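Long-range contacts in BT_4661 (Bacteroides thetaiotaomicron, PDB 4AK1), which probably binds heparin and heparan sulphate at the cell surface, as a SusE-like protein of the bacterium's heparin utilisation locus: residues T47-D52 with G81-S86; S76-G81 with I104-P109; N392-G397 with L418-N423. All blocks are in the same frame, centred on the assembly; numbering follows the deposited sequence.

Contact 1: residues T47-D52 with G81-S86; sequences TRITLD and GLYKLS
Leu51 lies against the ring of Tyr83, its CD1 methyl 3.7 Å from the ring centroid and only 11° off the normal, a CH-pi contact over one face. The other methyl, CD2, lies at the phenol end, 3.7 Å from Tyr83 OH. Ile49 takes a different place: its CG2, anti to the backbone N, comes to the ring edge near its plane, 3.9 Å from Tyr83 CD2. A chi1 of -69° sets CG of the tyrosine beside its own backbone N and swings the ring out on the side of Leu51 and Ile49. One neighbour meets a face, the other an edge. An alanine in place of Tyr83 would probably open a gap beside Leu51 CD1 and leave the carbonyl of Pro79 without the hydroxyl that bonds to it.

The face carrying Arg48, Thr50, Lys84 and Ser86 is polar here. Thr50 OG1 rests 3.4 Å from Lys84 CB, while the lysine chain runs out, extended, beyond it. Arg48 and Ser86 meet through a water that accepts from Arg48 NE at 3.0 Å and also bonds Ser86 OG and Lys84 O; beyond it, Arg48 NH2 forms a salt bridge with Asp100, whose backbone N bonds Ser86 OG.

Between the two faces runs regular antiparallel pairing. Thr50 and Lys84 exchange two backbone bonds, the one from Thr50 N to Lys84 O being 2.8 Å, and the last bond, from Asp52 N to Leu82 O, lengthens to 3.2 Å as the strand ends.

Phe56 and Phe61 both meet the Tyr83 ring edge-to-face. A second subunit closes on the end of this antiparallel pair, with its Arg657 bridging to Asp52. Strand 81-91 stands between strand 42-51 and strand 94-106 in the mixed sheet.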
ATOM      1  N   THR A  47     -28.417   4.289 -14.601  1.00 19.32           N
ATOM      2  CA  THR A  47     -27.781   3.079 -14.067  1.00 20.37           C
ATOM      3  C   THR A  47     -28.410   2.637 -12.746  1.00 20.92           C
ATOM      4  O   THR A  47     -28.291   1.474 -12.356  1.00 22.10           O
ATOM      5  CB  THR A  47     -26.276   3.301 -13.853  1.00 21.09           C
ATOM      6  OG1 THR A  47     -26.104   4.409 -12.953  1.00 21.24           O
ATOM      7  CG2 THR A  47     -25.605   3.615 -15.184  1.00 20.59           C
ATOM      8  N   ARG A  48     -29.077   3.562 -12.059  1.00 19.92           N
ATOM      9  CA  ARG A  48     -29.746   3.231 -10.803  1.00 20.74           C
ATOM     10  C   ARG A  48     -30.856   4.218 -10.483  1.00 19.42           C
ATOM     11  O   ARG A  48     -30.737   5.415 -10.750  1.00 18.46           O
ATOM     12  CB  ARG A  48     -28.747   3.184  -9.627  1.00 22.49           C
ATOM     13  CG  ARG A  48     -29.296   2.520  -8.364  1.00 24.61           C
ATOM     14  CD  ARG A  48     -28.324   2.617  -7.188  1.00 27.39           C
ATOM     15  NE  ARG A  48     -28.293   3.968  -6.620  1.00 27.98           N
ATOM     16  CZ  ARG A  48     -27.409   4.411  -5.727  1.00 30.59           C
ATOM     17  NH1 ARG A  48     -26.439   3.617  -5.276  1.00 33.06           N
ATOM     18  NH2 ARG A  48     -27.492   5.664  -5.282  1.00 31.31           N
ATOM     19  N   ILE A  49     -31.929   3.701  -9.895  1.00 19.33           N
ATOM     20  CA  ILE A  49     -32.972   4.552  -9.326  1.00 18.92           C
ATOM     21  C   ILE A  49     -33.179   4.113  -7.887  1.00 19.57           C
ATOM     22  O   ILE A  49     -33.338   2.928  -7.626  1.00 20.04           O
ATOM     23  CB  ILE A  49     -34.304   4.447 -10.104  1.00 18.60           C
ATOM     24  CG1 ILE A  49     -34.103   4.800 -11.587  1.00 18.70           C
ATOM     25  CG2 ILE A  49     -35.369   5.367  -9.491  1.00 18.82           C
ATOM     26  CD1 ILE A  49     -35.241   4.344 -12.496  1.00 18.67           C
ATOM     27  N   THR A  50     -33.159   5.061  -6.950  1.00 19.90           N
ATOM     28  CA  THR A  50     -33.534   4.746  -5.565  1.00 20.94           C
ATOM     29  C   THR A  50     -34.792   5.506  -5.193  1.00 20.37           C
ATOM     30  O   THR A  50     -35.081   6.563  -5.771  1.00 19.54           O
ATOM     31  CB  THR A  50     -32.422   5.061  -4.538  1.00 22.87           C
ATOM     32  OG1 THR A  50     -32.101   6.458  -4.580  1.00 23.02           O
ATOM     33  CG2 THR A  50     -31.166   4.235  -4.820  1.00 23.98           C
ATOM     34  N   LEU A  51     -35.558   4.947  -4.263  1.00 20.43           N
ATOM     35  CA  LEU A  51     -36.721   5.638  -3.720  1.00 20.25           C
ATOM     36  C   LEU A  51     -36.609   5.609  -2.204  1.00 21.52           C
ATOM     37  O   LEU A  51     -36.554   4.538  -1.601  1.00 22.29           O
ATOM     38  CB  LEU A  51     -38.030   4.988  -4.192  1.00 19.61           C
ATOM     39  CG  LEU A  51     -39.329   5.427  -3.504  1.00 20.02           C
ATOM     40  CD1 LEU A  51     -39.590   6.921  -3.711  1.00 19.78           C
ATOM     41  CD2 LEU A  51     -40.512   4.607  -4.004  1.00 19.91           C
ATOM     42  N   ASP A  52     -36.534   6.787  -1.594  1.00 21.99           N
ATOM     43  CA  ASP A  52     -36.509   6.889  -0.130  1.00 23.64           C
ATOM     44  C   ASP A  52     -35.387   6.010   0.465  1.00 25.21           C
ATOM     45  O   ASP A  52     -35.598   5.263   1.420  1.00 26.62           O
ATOM     46  CB  ASP A  52     -37.917   6.533   0.419  1.00 23.66           C
ATOM     47  CG  ASP A  52     -38.032   6.670   1.937  1.00 25.64           C
ATOM     48  OD1 ASP A  52     -37.226   7.418   2.536  1.00 26.90           O
ATOM     49  OD2 ASP A  52     -38.938   6.028   2.527  1.00 25.70           O
ATOM     50  N   GLY A  81     -42.845   9.571  -3.106  1.00 21.90           N
ATOM     51  CA  GLY A  81     -41.609   9.851  -2.384  1.00 22.09           C
ATOM     52  C   GLY A  81     -40.528  10.437  -3.272  1.00 21.48           C
ATOM     53  O   GLY A  81     -40.748  10.662  -4.460  1.00 21.05           O
ATOM     54  N   LEU A  82     -39.349  10.666  -2.696  1.00 22.10           N
ATOM     55  CA  LEU A  82     -38.222  11.247  -3.430  1.00 21.95           C
ATOM     56  C   LEU A  82     -37.378  10.184  -4.141  1.00 20.74           C
ATOM     57  O   LEU A  82     -36.824   9.289  -3.491  1.00 20.74           O
ATOM     58  CB  LEU A  82     -37.354  12.071  -2.480  1.00 23.87           C
ATOM     59  CG  LEU A  82     -36.081  12.709  -3.053  1.00 24.61           C
ATOM     60  CD1 LEU A  82     -36.397  13.683  -4.184  1.00 24.99           C
ATOM     61  CD2 LEU A  82     -35.345  13.423  -1.929  1.00 26.84           C
ATOM     62  N   TYR A  83     -37.303  10.290  -5.469  1.00 19.71           N
ATOM     63  CA  TYR A  83     -36.515   9.389  -6.310  1.00 18.81           C
ATOM     64  C   TYR A  83     -35.161  10.014  -6.617  1.00 19.27           C
ATOM     65  O   TYR A  83     -35.071  11.232  -6.841  1.00 20.00           O
ATOM     66  CB  TYR A  83     -37.236   9.096  -7.636  1.00 17.97           C
ATOM     67  CG  TYR A  83     -38.490   8.246  -7.504  1.00 17.83           C
ATOM     68  CD1 TYR A  83     -39.714   8.824  -7.165  1.00 18.38           C
ATOM     69  CD2 TYR A  83     -38.452   6.868  -7.734  1.00 17.60           C
ATOM     70  CE1 TYR A  83     -40.868   8.058  -7.041  1.00 18.69           C
ATOM     71  CE2 TYR A  83     -39.599   6.082  -7.599  1.00 18.25           C
ATOM     72  CZ  TYR A  83     -40.810   6.687  -7.251  1.00 18.65           C
ATOM     73  OH  TYR A  83     -41.963   5.931  -7.126  1.00 19.18           O
ATOM     74  N   LYS A  84     -34.109   9.194  -6.594  1.00 18.99           N
ATOM     75  CA  LYS A  84     -32.775   9.646  -7.000  1.00 19.65           C
ATOM     76  C   LYS A  84     -32.274   8.784  -8.144  1.00 18.91           C
ATOM     77  O   LYS A  84     -32.331   7.543  -8.076  1.00 18.64           O
ATOM     78  CB  LYS A  84     -31.793   9.635  -5.830  1.00 21.23           C
ATOM     79  CG  LYS A  84     -32.227  10.538  -4.686  1.00 22.83           C
ATOM     80  CD  LYS A  84     -31.219  10.550  -3.554  1.00 24.98           C
ATOM     81  CE  LYS A  84     -31.715  11.439  -2.425  1.00 26.56           C
ATOM     82  NZ  LYS A  84     -30.725  11.463  -1.317  1.00 29.03           N
ATOM     83  N   LEU A  85     -31.826   9.454  -9.205  1.00 18.40           N
ATOM     84  CA  LEU A  85     -31.436   8.799 -10.445  1.00 17.93           C
ATOM     85  C   LEU A  85     -29.932   8.922 -10.614  1.00 17.97           C
ATOM     86  O   LEU A  85     -29.369  10.013 -10.477  1.00 18.72           O
ATOM     87  CB  LEU A  85     -32.146   9.421 -11.664  1.00 17.61           C
ATOM     88  CG  LEU A  85     -33.633   9.075 -11.863  1.00 17.86           C
ATOM     89  CD1 LEU A  85     -34.494   9.496 -10.677  1.00 18.31           C
ATOM     90  CD2 LEU A  85     -34.170   9.714 -13.146  1.00 18.30           C
ATOM     91  N   SER A  86     -29.281   7.805 -10.901  1.00 17.63           N
ATOM     92  CA  SER A  86     -27.866   7.847 -11.266  1.00 18.24           C
ATOM     93  C   SER A  86     -27.751   7.719 -12.789  1.00 17.65           C
ATOM     94  O   SER A  86     -28.459   6.921 -13.412  1.00 17.14           O
ATOM     95  CB  SER A  86     -27.081   6.756 -10.550  1.00 19.34           C
ATOM     96  OG  SER A  86     -27.222   6.862  -9.142  1.00 19.74           O
TER
HETATM   97  O   HOH W   1     -29.640   6.380  -7.823  1.00 16.89           O

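Contact 2: residues S76-G81 with I104-P109; sequences SNTPVG and INMMKP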
ATOM      1  N   SER A  76     -45.648   2.627 -15.695  1.00 32.94           N
ATOM      2  CA  SER A  76     -44.997   2.281 -14.432  1.00 30.69           C
ATOM      3  C   SER A  76     -45.856   2.593 -13.201  1.00 30.02           C
ATOM      4  O   SER A  76     -46.635   3.552 -13.200  1.00 30.20           O
ATOM      5  CB  SER A  76     -43.660   3.016 -14.322  1.00 28.88           C
ATOM      6  OG  SER A  76     -42.942   2.624 -13.159  1.00 27.91           O
ATOM      7  N   ASN A  77     -45.714   1.778 -12.157  1.00 29.08           N
ATOM      8  CA  ASN A  77     -46.207   2.161 -10.836  1.00 28.41           C
ATOM      9  C   ASN A  77     -45.483   3.412 -10.364  1.00 25.82           C
ATOM     10  O   ASN A  77     -44.297   3.607 -10.652  1.00 24.31           O
ATOM     11  CB  ASN A  77     -46.017   1.043  -9.812  1.00 28.75           C
ATOM     12  CG  ASN A  77     -46.804  -0.204 -10.154  1.00 31.41           C
ATOM     13  OD1 ASN A  77     -47.956  -0.137 -10.597  1.00 33.00           O
ATOM     14  ND2 ASN A  77     -46.190  -1.360  -9.928  1.00 32.29           N
ATOM     15  N   THR A  78     -46.201   4.257  -9.638  1.00 25.64           N
ATOM     16  CA  THR A  78     -45.643   5.539  -9.185  1.00 24.40           C
ATOM     17  C   THR A  78     -45.890   5.796  -7.692  1.00 23.98           C
ATOM     18  O   THR A  78     -46.665   6.690  -7.339  1.00 24.52           O
ATOM     19  CB  THR A  78     -46.227   6.714 -10.002  1.00 25.45           C
ATOM     20  OG1 THR A  78     -47.654   6.698  -9.894  1.00 27.13           O
ATOM     21  CG2 THR A  78     -45.833   6.602 -11.465  1.00 26.21           C
ATOM     22  N   PRO A  79     -45.239   5.012  -6.810  1.00 23.40           N
ATOM     23  CA  PRO A  79     -45.385   5.293  -5.374  1.00 23.45           C
ATOM     24  C   PRO A  79     -44.824   6.657  -4.989  1.00 22.56           C
ATOM     25  O   PRO A  79     -43.942   7.192  -5.671  1.00 21.71           O
ATOM     26  CB  PRO A  79     -44.579   4.175  -4.683  1.00 23.51           C
ATOM     27  CG  PRO A  79     -44.011   3.321  -5.764  1.00 23.39           C
ATOM     28  CD  PRO A  79     -44.241   3.961  -7.092  1.00 23.02           C
ATOM     29  N   VAL A  80     -45.330   7.192  -3.880  1.00 22.92           N
ATOM     30  CA  VAL A  80     -45.012   8.551  -3.463  1.00 22.95           C
ATOM     31  C   VAL A  80     -43.686   8.617  -2.715  1.00 22.32           C
ATOM     32  O   VAL A  80     -43.443   7.825  -1.789  1.00 22.23           O
ATOM     33  CB  VAL A  80     -46.135   9.100  -2.569  1.00 24.25           C
ATOM     34  CG1 VAL A  80     -45.821  10.526  -2.116  1.00 25.19           C
ATOM     35  CG2 VAL A  80     -47.468   9.033  -3.306  1.00 25.15           C
ATOM     36  N   GLY A  81     -42.845   9.571  -3.106  1.00 21.90           N
ATOM     37  CA  GLY A  81     -41.609   9.851  -2.384  1.00 22.09           C
ATOM     38  C   GLY A  81     -40.528  10.437  -3.272  1.00 21.48           C
ATOM     39  O   GLY A  81     -40.748  10.662  -4.460  1.00 21.05           O
ATOM     40  N   ILE A 104     -36.102  13.474  -8.179  1.00 22.97           N
ATOM     41  CA  ILE A 104     -37.496  13.687  -8.578  1.00 23.26           C
ATOM     42  C   ILE A 104     -38.431  13.342  -7.431  1.00 22.97           C
ATOM     43  O   ILE A 104     -38.433  12.219  -6.925  1.00 21.84           O
ATOM     44  CB  ILE A 104     -37.885  12.876  -9.831  1.00 22.49           C
ATOM     45  CG1 ILE A 104     -36.953  13.236 -10.995  1.00 22.65           C
ATOM     46  CG2 ILE A 104     -39.344  13.138 -10.213  1.00 23.56           C
ATOM     47  CD1 ILE A 104     -36.954  12.209 -12.114  1.00 21.90           C
ATOM     48  N   ASN A 105     -39.203  14.335  -7.011  1.00 24.35           N
ATOM     49  CA  ASN A 105     -40.179  14.146  -5.946  1.00 24.52           C
ATOM     50  C   ASN A 105     -41.543  13.795  -6.549  1.00 24.10           C
ATOM     51  O   ASN A 105     -42.217  14.658  -7.115  1.00 25.04           O
ATOM     52  CB  ASN A 105     -40.236  15.406  -5.063  1.00 27.04           C
ATOM     53  CG  ASN A 105     -41.131  15.237  -3.857  1.00 28.28           C
ATOM     54  OD1 ASN A 105     -41.199  14.159  -3.259  1.00 27.81           O
ATOM     55  ND2 ASN A 105     -41.826  16.304  -3.488  1.00 30.38           N
ATOM     56  N   MET A 106     -41.936  12.519  -6.445  1.00 22.50           N
ATOM     57  CA  MET A 106     -43.256  12.092  -6.909  1.00 22.94           C
ATOM     58  C   MET A 106     -44.301  12.315  -5.815  1.00 24.13           C
ATOM     59  O   MET A 106     -44.233  11.703  -4.745  1.00 23.89           O
ATOM     60  CB  MET A 106     -43.235  10.618  -7.327  1.00 21.61           C
ATOM     61  CG  MET A 106     -44.593  10.036  -7.684  1.00 22.09           C
ATOM     62  SD  MET A 106     -45.281  10.678  -9.234  1.00 23.66           S
ATOM     63  CE  MET A 106     -44.151  10.002 -10.446  1.00 22.50           C
ATOM     64  N   MET A 107     -45.280  13.168  -6.103  1.00 25.90           N
ATOM     65  CA  MET A 107     -46.333  13.495  -5.146  1.00 27.46           C
ATOM     66  C   MET A 107     -47.608  12.689  -5.382  1.00 27.80           C
ATOM     67  O   MET A 107     -47.782  12.071  -6.438  1.00 27.31           O
ATOM     68  CB  MET A 107     -46.636  14.994  -5.194  1.00 30.06           C
ATOM     69  CG  MET A 107     -45.451  15.858  -4.797  1.00 30.85           C
ATOM     70  SD  MET A 107     -45.848  17.619  -4.768  1.00 35.05           S
ATOM     71  CE  MET A 107     -46.135  17.956  -6.494  1.00 36.17           C
ATOM     72  N   LYS A 108     -48.481  12.688  -4.371  1.00 28.75           N
ATOM     73  CA  LYS A 108     -49.801  12.085  -4.465  1.00 29.65           C
ATOM     74  C   LYS A 108     -50.723  13.079  -5.164  1.00 32.03           C
ATOM     75  O   LYS A 108     -50.692  14.267  -4.843  1.00 33.26           O
ATOM     76  CB  LYS A 108     -50.359  11.767  -3.060  1.00 30.12           C
ATOM     77  CG  LYS A 108     -51.675  10.999  -3.076  1.00 31.18           C
ATOM     78  CD  LYS A 108     -52.364  10.916  -1.715  1.00 32.18           C
ATOM     79  CE  LYS A 108     -51.700   9.903  -0.800  1.00 30.86           C
ATOM     80  NZ  LYS A 108     -52.615   9.512   0.308  1.00 32.11           N
ATOM     81  N   PRO A 109     -51.558  12.602  -6.109  1.00 33.11           N
ATOM     82  CA  PRO A 109     -52.559  13.510  -6.669  1.00 36.06           C
ATOM     83  C   PRO A 109     -53.489  13.978  -5.568  1.00 37.61           C
ATOM     84  O   PRO A 109     -53.697  13.253  -4.587  1.00 36.58           O
ATOM     85  CB  PRO A 109     -53.342  12.623  -7.646  1.00 37.04           C
ATOM     86  CG  PRO A 109     -52.388  11.541  -8.015  1.00 34.62           C
ATOM     87  CD  PRO A 109     -51.571  11.286  -6.777  1.00 32.25           C
TER
HETATM   88  O   HOH W   2     -48.119   9.257  -6.899  1.00 21.88           O
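Gly81 and Met106 face each other as an antiparallel hydrogen-bonded pair, the N of each bonding the carbonyl O of the other; Gly81 N reaches Met106 O at 3.0 Å, in the carbonyl plane. Val80, just before, sets its CG1 methyl 3.3 Å from that same Met106 O, and its CG2 lies 4.0 Å from Lys108 CB. The Met106 chain bends at chi2 (70°) and chi3 (67°) and folds along the loop: CG passes 3.5 Å from Pro79 O and the terminal CE comes 3.9 Å from Thr78 CB.

A water joins the loop to the outgoing chain, donating to Thr78 O and to Met107 O. One shell further out, Asp22 OD1 accepts from Asn105 ND2, and Lys108 NZ bridges to Glu211 and to Glu610 of a second subunit.

Gly81 takes a backbone conformation in which any side chain would collide with the carbonyl O of Val80. Here the loop 76-80 comes in steeply, its touching part running 104° from the direction of 104-108, and passes through the glycine into strand 81-91. That strand and the next, 94-106, form a beta hairpin, and Gly81 and Met106 are the pair at its open end.

Contact 3: residues N392-G397 with L418-N423; sequences NKIPVG and LTITAN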
ATOM      1  N   ASN A 392      12.905  18.038 -34.701  1.00 18.74           N
ATOM      2  CA  ASN A 392      11.709  17.793 -33.892  1.00 18.43           C
ATOM      3  C   ASN A 392      12.029  16.923 -32.662  1.00 18.79           C
ATOM      4  O   ASN A 392      12.986  16.154 -32.682  1.00 19.42           O
ATOM      5  CB  ASN A 392      10.597  17.169 -34.767  1.00 18.10           C
ATOM      6  CG  ASN A 392      10.769  15.662 -34.965  1.00 17.86           C
ATOM      7  OD1 ASN A 392      10.412  14.880 -34.088  1.00 17.84           O
ATOM      8  ND2 ASN A 392      11.283  15.255 -36.130  1.00 17.36           N
ATOM      9  N   LYS A 393      11.221  17.034 -31.605  1.00 19.31           N
ATOM     10  CA  LYS A 393      11.506  16.357 -30.337  1.00 19.98           C
ATOM     11  C   LYS A 393      10.612  15.154 -30.071  1.00 18.98           C
ATOM     12  O   LYS A 393      10.478  14.738 -28.922  1.00 18.51           O
ATOM     13  CB  LYS A 393      11.361  17.332 -29.159  1.00 22.43           C
ATOM     14  CG  LYS A 393      12.114  18.644 -29.335  1.00 25.51           C
ATOM     15  CD  LYS A 393      13.592  18.477 -29.067  1.00 28.25           C
ATOM     16  CE  LYS A 393      14.292  19.832 -29.072  1.00 30.12           C
ATOM     17  NZ  LYS A 393      15.752  19.638 -29.271  1.00 34.24           N
ATOM     18  N   ILE A 394       9.988  14.599 -31.103  1.00 17.86           N
ATOM     19  CA  ILE A 394       9.135  13.421 -30.893  1.00 17.28           C
ATOM     20  C   ILE A 394       9.953  12.262 -30.313  1.00 17.34           C
ATOM     21  O   ILE A 394      10.942  11.841 -30.918  1.00 17.12           O
ATOM     22  CB  ILE A 394       8.430  12.951 -32.191  1.00 17.27           C
ATOM     23  CG1 ILE A 394       7.633  14.100 -32.815  1.00 17.09           C
ATOM     24  CG2 ILE A 394       7.550  11.734 -31.897  1.00 17.21           C
ATOM     25  CD1 ILE A 394       7.076  13.822 -34.209  1.00 17.64           C
ATOM     26  N   PRO A 395       9.541  11.740 -29.136  1.00 17.61           N
ATOM     27  CA  PRO A 395      10.243  10.612 -28.539  1.00 18.09           C
ATOM     28  C   PRO A 395      10.091   9.373 -29.397  1.00 18.37           C
ATOM     29  O   PRO A 395       9.100   9.242 -30.127  1.00 18.37           O
ATOM     30  CB  PRO A 395       9.510  10.401 -27.194  1.00 18.63           C
ATOM     31  CG  PRO A 395       8.822  11.714 -26.923  1.00 18.54           C
ATOM     32  CD  PRO A 395       8.412  12.178 -28.294  1.00 17.83           C
ATOM     33  N   VAL A 396      11.062   8.469 -29.308  1.00 18.83           N
ATOM     34  CA  VAL A 396      10.909   7.153 -29.919  1.00 19.06           C
ATOM     35  C   VAL A 396       9.622   6.511 -29.394  1.00 19.09           C
ATOM     36  O   VAL A 396       9.298   6.601 -28.206  1.00 19.15           O
ATOM     37  CB  VAL A 396      12.135   6.216 -29.713  1.00 19.91           C
ATOM     38  CG1 VAL A 396      13.399   6.836 -30.279  1.00 19.46           C
ATOM     39  CG2 VAL A 396      12.352   5.859 -28.252  1.00 21.04           C
ATOM     40  N   GLY A 397       8.873   5.888 -30.289  1.00 18.48           N
ATOM     41  CA  GLY A 397       7.630   5.250 -29.903  1.00 18.58           C
ATOM     42  C   GLY A 397       6.699   5.127 -31.082  1.00 18.05           C
ATOM     43  O   GLY A 397       7.038   5.511 -32.201  1.00 17.48           O
ATOM     44  N   LEU A 418       2.196   6.412 -36.811  1.00 15.41           N
ATOM     45  CA  LEU A 418       3.519   7.037 -36.923  1.00 15.33           C
ATOM     46  C   LEU A 418       4.474   6.333 -35.953  1.00 15.52           C
ATOM     47  O   LEU A 418       4.219   6.304 -34.745  1.00 15.60           O
ATOM     48  CB  LEU A 418       3.425   8.539 -36.577  1.00 14.81           C
ATOM     49  CG  LEU A 418       4.759   9.265 -36.360  1.00 14.44           C
ATOM     50  CD1 LEU A 418       5.522   9.349 -37.681  1.00 14.52           C
ATOM     51  CD2 LEU A 418       4.555  10.645 -35.741  1.00 14.29           C
ATOM     52  N   THR A 419       5.558   5.763 -36.469  1.00 15.86           N
ATOM     53  CA  THR A 419       6.503   5.021 -35.619  1.00 16.35           C
ATOM     54  C   THR A 419       7.856   5.681 -35.728  1.00 16.19           C
ATOM     55  O   THR A 419       8.389   5.816 -36.842  1.00 16.27           O
ATOM     56  CB  THR A 419       6.574   3.521 -36.033  1.00 17.01           C
ATOM     57  OG1 THR A 419       5.253   2.969 -35.998  1.00 17.55           O
ATOM     58  CG2 THR A 419       7.462   2.720 -35.090  1.00 17.57           C
ATOM     59  N   ILE A 420       8.399   6.122 -34.590  1.00 15.81           N
ATOM     60  CA  ILE A 420       9.721   6.758 -34.550  1.00 15.66           C
ATOM     61  C   ILE A 420      10.697   5.825 -33.847  1.00 15.97           C
ATOM     62  O   ILE A 420      10.436   5.382 -32.725  1.00 16.32           O
ATOM     63  CB  ILE A 420       9.700   8.118 -33.795  1.00 15.26           C
ATOM     64  CG1 ILE A 420       8.688   9.094 -34.422  1.00 15.15           C
ATOM     65  CG2 ILE A 420      11.112   8.727 -33.699  1.00 15.16           C
ATOM     66  CD1 ILE A 420       8.953   9.462 -35.882  1.00 15.25           C
ATOM     67  N   THR A 421      11.802   5.505 -34.514  1.00 16.00           N
ATOM     68  CA  THR A 421      12.831   4.658 -33.918  1.00 16.35           C
ATOM     69  C   THR A 421      14.143   5.447 -33.783  1.00 16.22           C
ATOM     70  O   THR A 421      14.230   6.604 -34.206  1.00 15.60           O
ATOM     71  CB  THR A 421      13.078   3.378 -34.739  1.00 17.06           C
ATOM     72  OG1 THR A 421      13.497   3.736 -36.060  1.00 16.98           O
ATOM     73  CG2 THR A 421      11.822   2.479 -34.805  1.00 17.29           C
ATOM     74  N   ALA A 422      15.148   4.823 -33.162  1.00 16.57           N
ATOM     75  CA  ALA A 422      16.389   5.525 -32.815  1.00 16.51           C
ATOM     76  C   ALA A 422      17.138   6.005 -34.066  1.00 16.61           C
ATOM     77  O   ALA A 422      17.244   5.265 -35.045  1.00 17.23           O
ATOM     78  CB  ALA A 422      17.280   4.613 -31.976  1.00 17.07           C
ATOM     79  N   ASN A 423      17.602   7.252 -34.047  1.00 16.23           N
ATOM     80  CA  ASN A 423      18.527   7.766 -35.071  1.00 16.41           C
ATOM     81  C   ASN A 423      19.938   7.490 -34.563  1.00 17.10           C
ATOM     82  O   ASN A 423      20.259   7.898 -33.463  1.00 16.59           O
ATOM     83  CB  ASN A 423      18.298   9.280 -35.260  1.00 15.68           C
ATOM     84  CG  ASN A 423      19.120   9.886 -36.389  1.00 15.58           C
ATOM     85  OD1 ASN A 423      20.189   9.399 -36.735  1.00 16.11           O
ATOM     86  ND2 ASN A 423      18.609  10.959 -36.976  1.00 15.11           N
TER
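Ile420 O is gripped from the loop by Gly397 N at 2.9 Å, a bond lying in the carbonyl plane on a lone pair, and by a CA-H...O contact from Val396. The return bond, Ile420 N to Gly397 O, is 2.8 Å and nearly straight at 170°, completing an antiparallel hydrogen-bonded pair at the open end of the beta hairpin 397-407/410-421, the two central strands of a four-stranded mixed sheet. Gly397 has a conformation closed to residues with a side chain.

Ile394 and Ile420, both buried, cross at about a right angle, CG2 of the first 3.8 Å from CG1 of the second. Ile394 CD1 reaches on to Leu418 CD2, and Leu374 and Glu377 lie against the same isoleucine. Val396 packs differently: with CG1 beside its own N (chi1 -59°), that methyl leans on the backbone of the strand's exit, 3.8 Å from Thr421 C. Tyr90 of a third subunit also packs on Val396, and Asp43 of that subunit accepts from Ala422 N.

The loop itself is held at its start by an Asx turn, in which Asn392 OD1 accepts from Ile394 N at 3.0 Å.

How the contacts relate
Going from the N terminus, the first segment met is 47-52, on strand 42-51: contact 1 closes the loop from there to strand 81-91. Contact 2 starts inside that loop, at 76-81, and ends beyond it at 104-109, so the two cross along the chain and share Gly81. They also touch: Tyr83 lies against Met106, and Tyr83 N probably bonds Ile104 O; together they knit strands 42-51, 81-91 and 94-106 into one sheet. Contact 3 comes later and closes its own loop in the separate sheet of strands 397-407 and 410-421, about 51 Å from contact 1 between centres. It nevertheless resembles contact 2: a loop entering a strand through glycine at the open end of a beta hairpin.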